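Local coordinates for uncharacterized protein (Bacillus thuringiensis serovar kurstaki, PDB 4XE7), which is an actin-like bacterial ParM protein that probably binds nucleotide and polymerises into filaments that segregate plasmid DNA, at residues 25-30 with 211-216; 32-37 with 138-143; 393-396 with 401-404; 149-154 with 409-414; 13-18 with 132-137. All coordinates share one frame; numbering follows the deposited sequence.

Interaction 1: 25-30 with 211-216; sequences SFLNEK and FDIVNG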
# COMPACT_ATOMS: atom_id res chain seq x y z
N SER A 25 4.60 -7.01 2.96
CA SER A 25 4.46 -8.01 1.91
C SER A 25 5.21 -9.27 2.35
O SER A 25 6.36 -9.19 2.78
CB SER A 25 5.01 -7.49 0.58
OG SER A 25 4.16 -6.50 0.03
N PHE A 26 4.57 -10.43 2.28
CA PHE A 26 5.27 -11.65 2.69
C PHE A 26 4.94 -12.81 1.78
O PHE A 26 4.02 -12.73 0.96
CB PHE A 26 4.93 -12.01 4.15
CG PHE A 26 3.49 -12.38 4.36
CD1 PHE A 26 3.10 -13.71 4.47
CD2 PHE A 26 2.52 -11.40 4.46
CE1 PHE A 26 1.76 -14.06 4.67
CE2 PHE A 26 1.17 -11.74 4.65
CZ PHE A 26 0.81 -13.07 4.76
N LEU A 27 5.70 -13.89 1.90
CA LEU A 27 5.39 -15.08 1.12
C LEU A 27 4.49 -15.99 1.94
O LEU A 27 4.81 -16.36 3.07
CB LEU A 27 6.67 -15.80 0.69
CG LEU A 27 7.52 -14.97 -0.28
CD1 LEU A 27 8.82 -15.69 -0.64
CD2 LEU A 27 6.70 -14.64 -1.56
N ASN A 28 3.33 -16.32 1.38
CA ASN A 28 2.38 -17.12 2.12
C ASN A 28 2.69 -18.59 1.89
O ASN A 28 3.78 -18.94 1.42
CB ASN A 28 0.94 -16.75 1.74
CG ASN A 28 0.64 -16.97 0.25
OD1 ASN A 28 1.33 -17.72 -0.44
ND2 ASN A 28 -0.42 -16.32 -0.23
N GLU A 29 1.77 -19.49 2.23
CA GLU A 29 2.11 -20.91 2.13
C GLU A 29 2.16 -21.42 0.69
O GLU A 29 2.82 -22.42 0.40
CB GLU A 29 1.15 -21.73 2.98
CG GLU A 29 1.39 -21.50 4.46
CD GLU A 29 0.37 -22.20 5.32
OE1 GLU A 29 -0.80 -21.74 5.33
OE2 GLU A 29 0.74 -23.20 5.97
N LYS A 30 1.51 -20.75 -0.24
CA LYS A 30 1.64 -21.17 -1.64
C LYS A 30 2.85 -20.50 -2.29
O LYS A 30 3.08 -20.63 -3.48
CB LYS A 30 0.35 -20.87 -2.41
CG LYS A 30 -0.90 -21.34 -1.66
CD LYS A 30 -1.93 -22.01 -2.54
CE LYS A 30 -3.06 -21.07 -2.89
NZ LYS A 30 -2.56 -19.92 -3.70
N PHE A 211 10.77 -7.53 -10.80
CA PHE A 211 10.62 -8.92 -10.38
C PHE A 211 9.32 -9.18 -9.62
O PHE A 211 8.75 -8.28 -9.00
CB PHE A 211 11.82 -9.35 -9.53
CG PHE A 211 13.13 -9.26 -10.26
CD1 PHE A 211 13.55 -10.29 -11.09
CD2 PHE A 211 13.94 -8.15 -10.15
CE1 PHE A 211 14.75 -10.21 -11.78
CE2 PHE A 211 15.15 -8.06 -10.84
CZ PHE A 211 15.55 -9.10 -11.66
N ASP A 212 8.86 -10.43 -9.70
CA ASP A 212 7.71 -10.89 -8.91
C ASP A 212 8.12 -12.23 -8.28
O ASP A 212 9.13 -12.82 -8.68
CB ASP A 212 6.46 -11.03 -9.81
CG ASP A 212 5.17 -11.20 -9.02
OD1 ASP A 212 5.18 -11.13 -7.78
OD2 ASP A 212 4.11 -11.40 -9.67
N ILE A 213 7.38 -12.69 -7.27
CA ILE A 213 7.61 -14.02 -6.71
C ILE A 213 6.32 -14.82 -6.83
O ILE A 213 5.30 -14.45 -6.25
CB ILE A 213 8.06 -13.97 -5.23
CG1 ILE A 213 9.24 -13.01 -5.04
CG2 ILE A 213 8.39 -15.37 -4.71
CD1 ILE A 213 9.64 -12.83 -3.56
N VAL A 214 6.36 -15.90 -7.60
CA VAL A 214 5.15 -16.68 -7.84
C VAL A 214 5.40 -18.15 -7.50
O VAL A 214 6.23 -18.80 -8.12
CB VAL A 214 4.65 -16.53 -9.31
CG1 VAL A 214 3.35 -17.33 -9.57
CG2 VAL A 214 4.44 -15.05 -9.64
N ASN A 215 4.68 -18.65 -6.50
CA ASN A 215 4.82 -20.03 -6.06
C ASN A 215 6.28 -20.36 -5.76
O ASN A 215 6.82 -21.32 -6.28
CB ASN A 215 4.25 -21.02 -7.09
CG ASN A 215 2.74 -20.87 -7.29
OD1 ASN A 215 2.27 -20.71 -8.40
ND2 ASN A 215 2.00 -20.89 -6.19
N GLY A 216 6.92 -19.52 -4.95
CA GLY A 216 8.32 -19.71 -4.58
C GLY A 216 9.37 -19.30 -5.61
O GLY A 216 10.56 -19.32 -5.30
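The carboxamide of Asn215 meets the backbone of Lys30 at its edge: Asn215 ND2 donates to Lys30 O over 2.9 Å, with an N-H...O angle of 160° and the acceptor only 12° out of the amide plane. The same oxygen is approached by the Asn215 backbone, the CA of Asn215 lying 3.2 Å from Lys30 O in a nearly straight C-H...O contact. Lys30 O thus takes one true hydrogen bond, from ND2, and a weaker C-H...O contact from the same residue. The other flat group, the Asp212 carboxylate, is used differently. Ile213 N reaches Asp212 OD1 at 2.7 Å from above the carboxylate plane, and this oxygen also forms a salt bridge with Arg405 of the C-terminal helix.

Deeper in, the contact turns apolar. Leu27 and Ile213 cross at about a right angle, with Leu27 CD2 3.6 Å from Ile213 CG2. With CG1 beside the backbone N (chi1 -52°), CG2 stands anti to that nitrogen and makes the closest approach, while CD1, at the end of the other branch, also touches both leucine methyls. Ile409 and Leu412 of helix 402-418 also pack on Ile213.

On the Lys30 side, Asn28 OD1 accepts a weak bond from Lys30 N and a further one from Asn32 N, which ties the turn together. Asn215 and Gly216 both have positive phi, and just these two residues separate strands 211-214 and 217-220. The contact thus joins the turns of two beta hairpins, 21-27/33-45 and 211-214/217-220, with a two-residue turn in the second.

Interaction 2: 32-37 with 138-143; sequences NIESFA and AARIGK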
# COMPACT_ATOMS: atom_id res chain seq x y z
N ASN A 32 3.31 -17.36 -2.72
CA ASN A 32 2.95 -16.11 -3.40
C ASN A 32 3.12 -14.92 -2.47
O ASN A 32 3.12 -15.07 -1.24
CB ASN A 32 1.51 -16.16 -3.91
CG ASN A 32 1.31 -17.20 -4.99
OD1 ASN A 32 2.19 -17.43 -5.82
ND2 ASN A 32 0.13 -17.82 -5.01
N ILE A 33 3.24 -13.73 -3.07
CA ILE A 33 3.35 -12.50 -2.29
C ILE A 33 1.97 -12.10 -1.78
O ILE A 33 1.06 -11.94 -2.57
CB ILE A 33 3.95 -11.34 -3.12
CG1 ILE A 33 5.34 -11.75 -3.62
CG2 ILE A 33 4.03 -10.04 -2.27
CD1 ILE A 33 6.02 -10.73 -4.49
N GLU A 34 1.84 -11.96 -0.47
CA GLU A 34 0.61 -11.52 0.17
C GLU A 34 0.86 -10.20 0.92
O GLU A 34 1.87 -10.05 1.60
CB GLU A 34 0.09 -12.61 1.12
CG GLU A 34 -1.29 -12.39 1.66
CD GLU A 34 -1.92 -13.67 2.20
OE1 GLU A 34 -1.79 -14.72 1.53
OE2 GLU A 34 -2.53 -13.64 3.29
N SER A 35 -0.04 -9.23 0.78
CA SER A 35 0.17 -7.91 1.36
C SER A 35 -1.06 -7.36 2.04
O SER A 35 -2.21 -7.60 1.60
CB SER A 35 0.60 -6.90 0.29
OG SER A 35 1.81 -7.29 -0.32
N PHE A 36 -0.82 -6.63 3.13
CA PHE A 36 -1.86 -5.81 3.75
C PHE A 36 -1.23 -4.60 4.44
O PHE A 36 -0.00 -4.50 4.57
CB PHE A 36 -2.70 -6.62 4.74
CG PHE A 36 -1.92 -7.22 5.87
CD1 PHE A 36 -1.42 -8.52 5.78
CD2 PHE A 36 -1.69 -6.50 7.04
CE1 PHE A 36 -0.71 -9.08 6.83
CE2 PHE A 36 -0.99 -7.06 8.11
CZ PHE A 36 -0.48 -8.35 7.99
N ALA A 37 -2.09 -3.67 4.86
CA ALA A 37 -1.67 -2.45 5.51
C ALA A 37 -2.38 -2.29 6.85
O ALA A 37 -3.58 -2.54 6.96
CB ALA A 37 -1.96 -1.26 4.64
N ALA A 138 2.12 -14.17 10.50
CA ALA A 138 2.55 -15.44 11.07
C ALA A 138 1.31 -16.29 11.39
O ALA A 138 1.28 -17.49 11.11
CB ALA A 138 3.40 -15.22 12.31
N ALA A 139 0.28 -15.64 11.92
CA ALA A 139 -1.01 -16.28 12.16
C ALA A 139 -1.60 -16.83 10.85
O ALA A 139 -2.05 -17.97 10.82
CB ALA A 139 -1.98 -15.31 12.82
N ARG A 140 -1.58 -16.02 9.79
CA ARG A 140 -2.13 -16.42 8.49
C ARG A 140 -1.48 -17.68 7.92
O ARG A 140 -2.13 -18.46 7.24
CB ARG A 140 -1.98 -15.29 7.47
CG ARG A 140 -2.90 -14.12 7.72
CD ARG A 140 -2.79 -13.10 6.60
NE ARG A 140 -3.74 -12.02 6.82
CZ ARG A 140 -4.04 -11.11 5.91
NH1 ARG A 140 -3.43 -11.15 4.73
NH2 ARG A 140 -4.93 -10.16 6.19
N ILE A 141 -0.20 -17.86 8.17
CA ILE A 141 0.49 -19.00 7.60
C ILE A 141 0.63 -20.11 8.64
O ILE A 141 1.38 -21.07 8.45
CB ILE A 141 1.84 -18.58 7.01
CG1 ILE A 141 2.86 -18.26 8.11
CG2 ILE A 141 1.65 -17.36 6.13
CD1 ILE A 141 4.20 -17.84 7.55
N GLY A 142 -0.13 -19.99 9.73
CA GLY A 142 -0.25 -21.05 10.71
C GLY A 142 0.99 -21.37 11.53
O GLY A 142 1.22 -22.53 11.87
N LYS A 143 1.77 -20.35 11.87
CA LYS A 143 3.01 -20.57 12.61
C LYS A 143 3.07 -19.69 13.86
O LYS A 143 2.99 -18.46 13.76
CB LYS A 143 4.23 -20.28 11.74
CG LYS A 143 4.39 -21.15 10.48
CD LYS A 143 5.59 -20.60 9.67
CE LYS A 143 5.66 -21.18 8.26
NZ LYS A 143 6.13 -22.59 8.27
O HOH W 1 -3.93 -9.43 2.40
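The C-terminal end of helix 123-140 is tied to the face of the sheet by a salt bridge from Arg140 to Glu34 on strand 33-45. Arg140 NH1 lies 3.0 Å from Glu34 OE2 and donates to the lone pair that points away from the other carboxylate oxygen. The bond is bent (140°), and OE2 sits 26° out of the guanidinium plane.

Arg140 runs extended from CG to NE, which carries its flat end across to the strand. There Phe36 CD1 sits over one face of the guanidinium, toward its rim and 3.5 Å from Arg140 NH1; the ring plane is inclined at 46°, so the two are not stacked. Water 1, in the guanidinium plane, accepts from Arg140 NH1 at 2.9 Å and donates to Ser35 O at 2.6 Å.

Arg140 NH2 also pairs with Asp67 and Asp69, and Glu34 OE1 accepts from Asn28 ND2. The three carboxylates probably balance the charge and hold the guanidinium in place, Asp69 being the strongest partner. Beyond Arg140 the chain turns away through Gly142 at positive phi, with Lys143 N bonded to Ala138 O and Gly142 N to Ala139 O, the signature of a Schellman motif ending a helix packed on a beta sheet.

Interaction 3: 393-396 with 401-404; sequences PKNI and YFTS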
# COMPACT_ATOMS: atom_id res chain seq x y z
N PRO A 393 4.30 -0.36 -15.48
CA PRO A 393 4.57 -1.71 -14.94
C PRO A 393 3.38 -2.64 -15.14
O PRO A 393 2.23 -2.23 -14.91
CB PRO A 393 4.82 -1.46 -13.43
CG PRO A 393 5.15 0.01 -13.31
CD PRO A 393 4.36 0.68 -14.44
N LYS A 394 3.65 -3.88 -15.56
CA LYS A 394 2.59 -4.86 -15.79
C LYS A 394 1.76 -5.09 -14.54
O LYS A 394 0.54 -5.24 -14.61
CB LYS A 394 3.19 -6.18 -16.28
CG LYS A 394 3.48 -6.21 -17.77
CD LYS A 394 2.55 -7.18 -18.49
CE LYS A 394 2.89 -7.28 -19.97
NZ LYS A 394 1.69 -7.12 -20.83
N ASN A 395 2.44 -5.10 -13.39
CA ASN A 395 1.83 -5.32 -12.08
C ASN A 395 1.46 -4.02 -11.34
O ASN A 395 1.48 -3.96 -10.10
CB ASN A 395 2.79 -6.13 -11.22
CG ASN A 395 4.20 -5.61 -11.33
OD1 ASN A 395 4.42 -4.51 -11.84
ND2 ASN A 395 5.18 -6.39 -10.87
N ILE A 396 1.14 -2.99 -12.12
CA ILE A 396 0.72 -1.68 -11.61
C ILE A 396 -0.37 -1.79 -10.53
O ILE A 396 -0.46 -0.95 -9.63
CB ILE A 396 0.21 -0.79 -12.78
CG1 ILE A 396 -0.13 0.62 -12.31
CG2 ILE A 396 -1.01 -1.44 -13.45
CD1 ILE A 396 1.07 1.44 -11.93
N TYR A 401 2.07 -1.46 -2.75
CA TYR A 401 2.99 -2.31 -2.01
C TYR A 401 4.36 -2.49 -2.70
O TYR A 401 5.09 -3.42 -2.40
CB TYR A 401 2.33 -3.67 -1.76
CG TYR A 401 1.10 -3.55 -0.89
CD1 TYR A 401 1.22 -3.35 0.49
CD2 TYR A 401 -0.18 -3.58 -1.44
CE1 TYR A 401 0.11 -3.22 1.29
CE2 TYR A 401 -1.30 -3.44 -0.64
CZ TYR A 401 -1.15 -3.26 0.73
OH TYR A 401 -2.27 -3.13 1.53
N PHE A 402 4.69 -1.61 -3.63
CA PHE A 402 5.95 -1.75 -4.37
C PHE A 402 7.15 -1.63 -3.42
O PHE A 402 8.19 -2.26 -3.64
CB PHE A 402 6.05 -0.69 -5.48
CG PHE A 402 5.40 -1.09 -6.80
CD1 PHE A 402 4.80 -2.32 -6.97
CD2 PHE A 402 5.41 -0.21 -7.88
CE1 PHE A 402 4.23 -2.68 -8.18
CE2 PHE A 402 4.85 -0.55 -9.09
CZ PHE A 402 4.25 -1.79 -9.24
N THR A 403 7.01 -0.82 -2.38
CA THR A 403 8.08 -0.67 -1.41
C THR A 403 8.26 -1.94 -0.57
O THR A 403 9.37 -2.45 -0.45
CB THR A 403 7.83 0.52 -0.48
OG1 THR A 403 7.72 1.71 -1.26
CG2 THR A 403 8.96 0.66 0.54
N SER A 404 7.17 -2.45 0.00
CA SER A 404 7.26 -3.67 0.79
C SER A 404 7.62 -4.88 -0.07
O SER A 404 8.37 -5.75 0.38
CB SER A 404 5.96 -3.95 1.56
OG SER A 404 4.81 -3.80 0.75
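Phe402, in the first turn of the C-terminal helix 402-418, points the rim of its ring at a type I beta turn, Pro393 to Ile396, with Asn395 meeting it most closely. The turn is closed by a backbone bond, Ile396 N to Pro393 O at 3.1 Å. Phe402 directly follows Tyr401, the N-cap residue, and its ring reaches back to the loop that leads into the helix.

The orientation of the ring is the main feature. Its chi2 of -2° lays the ring plane along the bond from CA to CB, and the far edge, CE1 and CZ, leads the approach. Asn395 O lies near the ring plane at this edge, 3.6 Å from Phe402 CE1 and just as far from CZ. A carbonyl oxygen set there faces the slightly positive hydrogens of the rim, a placement that is probably favourable though not a classical hydrogen bond.

The Asn395 side chain crosses the ring obliquely, its amide plane turned 59° from the ring plane. CG stands between the backbone N and the carbonyl carbon (chi1 45°), which brings Asn395 OD1 to 3.8 Å from Phe402 CZ, out of the ring plane on the other side from Asn395 O. At its other end, Asn395 ND2 makes a weak hydrogen bond to Ala208 O of helix 205-210; Ala208 and Ile209 of that helix also pack on Phe402.

The remaining contacts are apolar and come in obliquely to the ring. Ile396 turns its side chain away and meets the phenyl through its backbone, CA lying 4.3 Å from Phe402 CZ, while Pro393 CB approaches that same ring carbon to 4.2 Å.

Interaction 4: 149-154 with 409-414; sequences PFSGGM and IANLLE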
# COMPACT_ATOMS: atom_id res chain seq x y z
N PRO A 149 13.74 -12.64 9.49
CA PRO A 149 14.85 -11.80 9.01
C PRO A 149 14.31 -10.45 8.54
O PRO A 149 13.48 -10.39 7.63
CB PRO A 149 15.44 -12.61 7.85
CG PRO A 149 14.31 -13.49 7.38
CD PRO A 149 13.47 -13.79 8.60
N PHE A 150 14.79 -9.37 9.16
CA PHE A 150 14.17 -8.07 8.91
C PHE A 150 14.68 -7.40 7.64
O PHE A 150 15.85 -7.09 7.50
CB PHE A 150 14.39 -7.13 10.10
CG PHE A 150 13.61 -5.86 9.98
CD1 PHE A 150 12.24 -5.86 10.17
CD2 PHE A 150 14.23 -4.68 9.60
CE1 PHE A 150 11.50 -4.70 10.03
CE2 PHE A 150 13.50 -3.52 9.45
CZ PHE A 150 12.13 -3.53 9.66
N SER A 151 13.78 -7.11 6.71
CA SER A 151 14.19 -6.34 5.55
C SER A 151 13.32 -5.09 5.50
O SER A 151 12.13 -5.16 5.21
CB SER A 151 14.08 -7.16 4.26
OG SER A 151 14.35 -6.37 3.11
N GLY A 152 13.91 -3.96 5.83
CA GLY A 152 13.18 -2.72 5.75
C GLY A 152 13.92 -1.66 4.97
O GLY A 152 14.82 -1.94 4.17
N GLY A 153 13.55 -0.41 5.20
CA GLY A 153 14.22 0.68 4.54
C GLY A 153 13.83 1.99 5.18
O GLY A 153 12.75 2.12 5.75
N MET A 154 14.73 2.96 5.11
CA MET A 154 14.39 4.29 5.58
C MET A 154 14.86 5.32 4.56
O MET A 154 15.83 5.10 3.84
CB MET A 154 15.00 4.57 6.96
CG MET A 154 16.51 4.64 6.97
SD MET A 154 17.13 4.95 8.62
CE MET A 154 18.55 3.88 8.60
N ILE A 409 11.53 -9.00 -1.91
CA ILE A 409 12.41 -9.59 -2.92
C ILE A 409 13.89 -9.52 -2.50
O ILE A 409 14.64 -10.49 -2.65
CB ILE A 409 12.22 -8.89 -4.29
CG1 ILE A 409 10.80 -9.17 -4.81
CG2 ILE A 409 13.26 -9.36 -5.31
CD1 ILE A 409 10.30 -8.11 -5.77
N ALA A 410 14.31 -8.37 -1.97
CA ALA A 410 15.67 -8.21 -1.46
C ALA A 410 15.91 -9.22 -0.35
O ALA A 410 16.97 -9.84 -0.29
CB ALA A 410 15.90 -6.78 -0.94
N ASN A 411 14.91 -9.40 0.51
CA ASN A 411 15.02 -10.36 1.60
C ASN A 411 15.18 -11.81 1.11
O ASN A 411 15.98 -12.56 1.65
CB ASN A 411 13.80 -10.25 2.52
CG ASN A 411 14.10 -10.70 3.94
OD1 ASN A 411 15.23 -11.08 4.27
ND2 ASN A 411 13.08 -10.67 4.80
N LEU A 412 14.41 -12.20 0.10
CA LEU A 412 14.52 -13.54 -0.47
C LEU A 412 15.91 -13.74 -1.07
O LEU A 412 16.58 -14.75 -0.81
CB LEU A 412 13.44 -13.78 -1.54
CG LEU A 412 13.55 -15.12 -2.27
CD1 LEU A 412 13.50 -16.28 -1.29
CD2 LEU A 412 12.45 -15.26 -3.32
N LEU A 413 16.36 -12.77 -1.86
CA LEU A 413 17.68 -12.84 -2.48
C LEU A 413 18.80 -12.96 -1.43
O LEU A 413 19.74 -13.74 -1.58
CB LEU A 413 17.91 -11.63 -3.38
CG LEU A 413 17.07 -11.61 -4.66
CD1 LEU A 413 17.13 -10.22 -5.31
CD2 LEU A 413 17.55 -12.68 -5.63
N GLU A 414 18.66 -12.19 -0.35
CA GLU A 414 19.59 -12.29 0.77
C GLU A 414 19.62 -13.69 1.40
O GLU A 414 20.70 -14.24 1.66
CB GLU A 414 19.24 -11.24 1.83
CG GLU A 414 20.12 -11.29 3.06
CD GLU A 414 21.60 -11.19 2.73
OE1 GLU A 414 21.96 -10.42 1.81
OE2 GLU A 414 22.39 -11.89 3.38
O HOH W 2 17.15 -9.81 5.76
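One hydrogen bond joins Asn411 to Pro149. Asn411 ND2 donates to Pro149 O at 2.9 Å with an N-H...O angle of 147°; the donor is tilted 33° from the carbonyl plane, so the bond is sound but not ideally aligned. The same ND2 donates to Gly13 O, which gives this nitrogen a carbonyl from each of two neighbouring strands.

Water extends the polar contact. Water 2 donates to Asn411 OD1 at 2.7 Å, and a weak, longer bond runs on to Phe150 O. Gln415 NE2 adds another weak bond to OD1.

Van der Waals contact falls mainly to Ser151, whose CB lies 3.6 Å from Asn411 CB and equally near CG, beside the stem of the amide. With CG roughly opposite the backbone N (chi1 -154°), the Asn411 side chain leaves the helix toward the strand. Pro149 crosses it at about a right angle, its CB 3.9 Å from Asn411 OD1. Ser151 OG bonds to Tyr407 O, one turn earlier in the helix, and to Asn199 ND2 of strand 188-200.

Two carbonyls at ND2 support this flip of the buried amide, which bridges strands 13-17 and 145-154, already bonded to each other.

Interaction 5: 13-18 with 132-137; sequences GGFDTG and TSMAVA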
# COMPACT_ATOMS: atom_id res chain seq x y z
N GLY A 13 9.33 -11.65 5.01
CA GLY A 13 8.57 -10.46 4.65
C GLY A 13 9.39 -9.24 4.26
O GLY A 13 10.64 -9.24 4.36
N GLY A 14 8.69 -8.22 3.80
CA GLY A 14 9.27 -6.92 3.52
C GLY A 14 8.44 -5.95 4.33
O GLY A 14 7.22 -6.03 4.32
N PHE A 15 9.10 -5.04 5.05
CA PHE A 15 8.39 -4.23 6.03
C PHE A 15 8.58 -2.76 5.73
O PHE A 15 9.68 -2.21 5.85
CB PHE A 15 8.86 -4.59 7.44
CG PHE A 15 8.80 -6.06 7.71
CD1 PHE A 15 9.92 -6.86 7.51
CD2 PHE A 15 7.62 -6.66 8.11
CE1 PHE A 15 9.87 -8.23 7.73
CE2 PHE A 15 7.55 -8.04 8.33
CZ PHE A 15 8.68 -8.82 8.14
N ASP A 16 7.47 -2.15 5.33
CA ASP A 16 7.44 -0.76 4.92
C ASP A 16 6.75 0.07 5.99
O ASP A 16 5.52 0.08 6.11
CB ASP A 16 6.75 -0.65 3.56
CG ASP A 16 6.47 0.78 3.15
OD1 ASP A 16 7.19 1.70 3.63
OD2 ASP A 16 5.54 0.99 2.35
N THR A 17 7.55 0.78 6.76
CA THR A 17 7.08 1.63 7.84
C THR A 17 6.82 3.06 7.34
O THR A 17 7.76 3.86 7.25
CB THR A 17 8.10 1.67 9.00
OG1 THR A 17 8.32 0.34 9.48
CG2 THR A 17 7.62 2.55 10.14
N GLY A 18 5.57 3.37 7.02
CA GLY A 18 5.17 4.73 6.69
C GLY A 18 4.54 5.47 7.87
O GLY A 18 4.23 4.88 8.90
N THR A 132 2.73 -6.07 15.11
CA THR A 132 1.39 -6.60 14.90
C THR A 132 1.25 -7.13 13.48
O THR A 132 0.64 -8.20 13.27
CB THR A 132 0.31 -5.53 15.17
OG1 THR A 132 0.38 -5.13 16.54
CG2 THR A 132 -1.08 -6.07 14.88
N SER A 133 1.82 -6.43 12.50
CA SER A 133 1.73 -6.88 11.12
C SER A 133 2.46 -8.22 10.95
O SER A 133 1.95 -9.14 10.29
CB SER A 133 2.29 -5.83 10.14
OG SER A 133 3.72 -5.82 10.13
N MET A 134 3.63 -8.34 11.58
CA MET A 134 4.37 -9.61 11.61
C MET A 134 3.54 -10.74 12.21
O MET A 134 3.57 -11.87 11.72
CB MET A 134 5.66 -9.47 12.43
CG MET A 134 6.76 -8.63 11.82
SD MET A 134 8.17 -8.49 12.95
CE MET A 134 9.26 -7.52 11.89
N ALA A 135 2.85 -10.44 13.31
CA ALA A 135 2.05 -11.44 14.02
C ALA A 135 0.86 -11.91 13.21
O ALA A 135 0.52 -13.09 13.23
CB ALA A 135 1.56 -10.90 15.38
N VAL A 136 0.22 -10.98 12.51
CA VAL A 136 -0.92 -11.35 11.67
C VAL A 136 -0.49 -12.26 10.51
O VAL A 136 -1.14 -13.27 10.23
CB VAL A 136 -1.65 -10.10 11.10
CG1 VAL A 136 -2.79 -10.53 10.15
CG2 VAL A 136 -2.21 -9.26 12.25
N ALA A 137 0.62 -11.93 9.86
CA ALA A 137 1.13 -12.79 8.78
C ALA A 137 1.53 -14.15 9.31
O ALA A 137 1.32 -15.18 8.64
CB ALA A 137 2.32 -12.15 8.11
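Ser133 OG lies at the edge of the Phe15 ring, near its plane and 4.5 Å from Phe15 CD2, while its hydrogen bond is made within its own helix, to Leu130 O. No hydrogen bond crosses this contact; the hydroxyl is provided for locally and only borders the ring.

The closer partner is Met134. Its methyl stands over one ring face: CE is 4.0 Å from the Phe15 centroid and just 12° off the ring normal, which is a CH-pi contact placed almost centrally. The sulfur is farther out, with SD 5.2 Å from the same centroid in an oblique position, so this Met-aromatic contact is carried chiefly by the methyl. Earlier along the side chain, Met134 CG comes to 3.6 Å from Phe15 CE2. The methionine chain is extended beyond CG (chi2 177°, chi3 178°), so that one straight arm reaches from the helix past the rim of the ring and ends over its middle. Phenyl and thioether arms cross at about a right angle.

Phe15 also meets the ring of Phe150 from strand 145-154, with the two planes nearly parallel, and Ile24 of strand 21-27 touches it as well. The strand bearing Phe15 runs on into Asp16, Thr17 and Gly18, a sequence that resembles the first phosphate-binding loop of actin-like proteins. Helix 123-140 lies against one side of the sheet, where Ser133 touches Phe36 and Ile38 of strand 33-45, and Met134 reaches Phe15 on strand 13-17, with strand 21-27 between these two in the sheet.

From the N terminus, strand 13-17 opens interaction 5, strand 21-27 opens interaction 1 and strand 33-45 opens interaction 2. Helix 123-140 then closes interaction 5 and, at its end, interaction 2. Because interaction 1 closes only at 211-216, it encloses interaction 2 and crosses interaction 5; interaction 2 crosses interaction 5 too. Interaction 4 starts at 149-154, before interaction 1 has closed, so those two cross. It ends on helix 402-418, and the short loop of interaction 3 falls within its span. Together they attach helix 123-140, the C-terminal helix and the hairpin at 211-220 to the N-terminal sheet, while Ser25 OG connects interactions 1, 2 and 3 through Ser35 and Ser404.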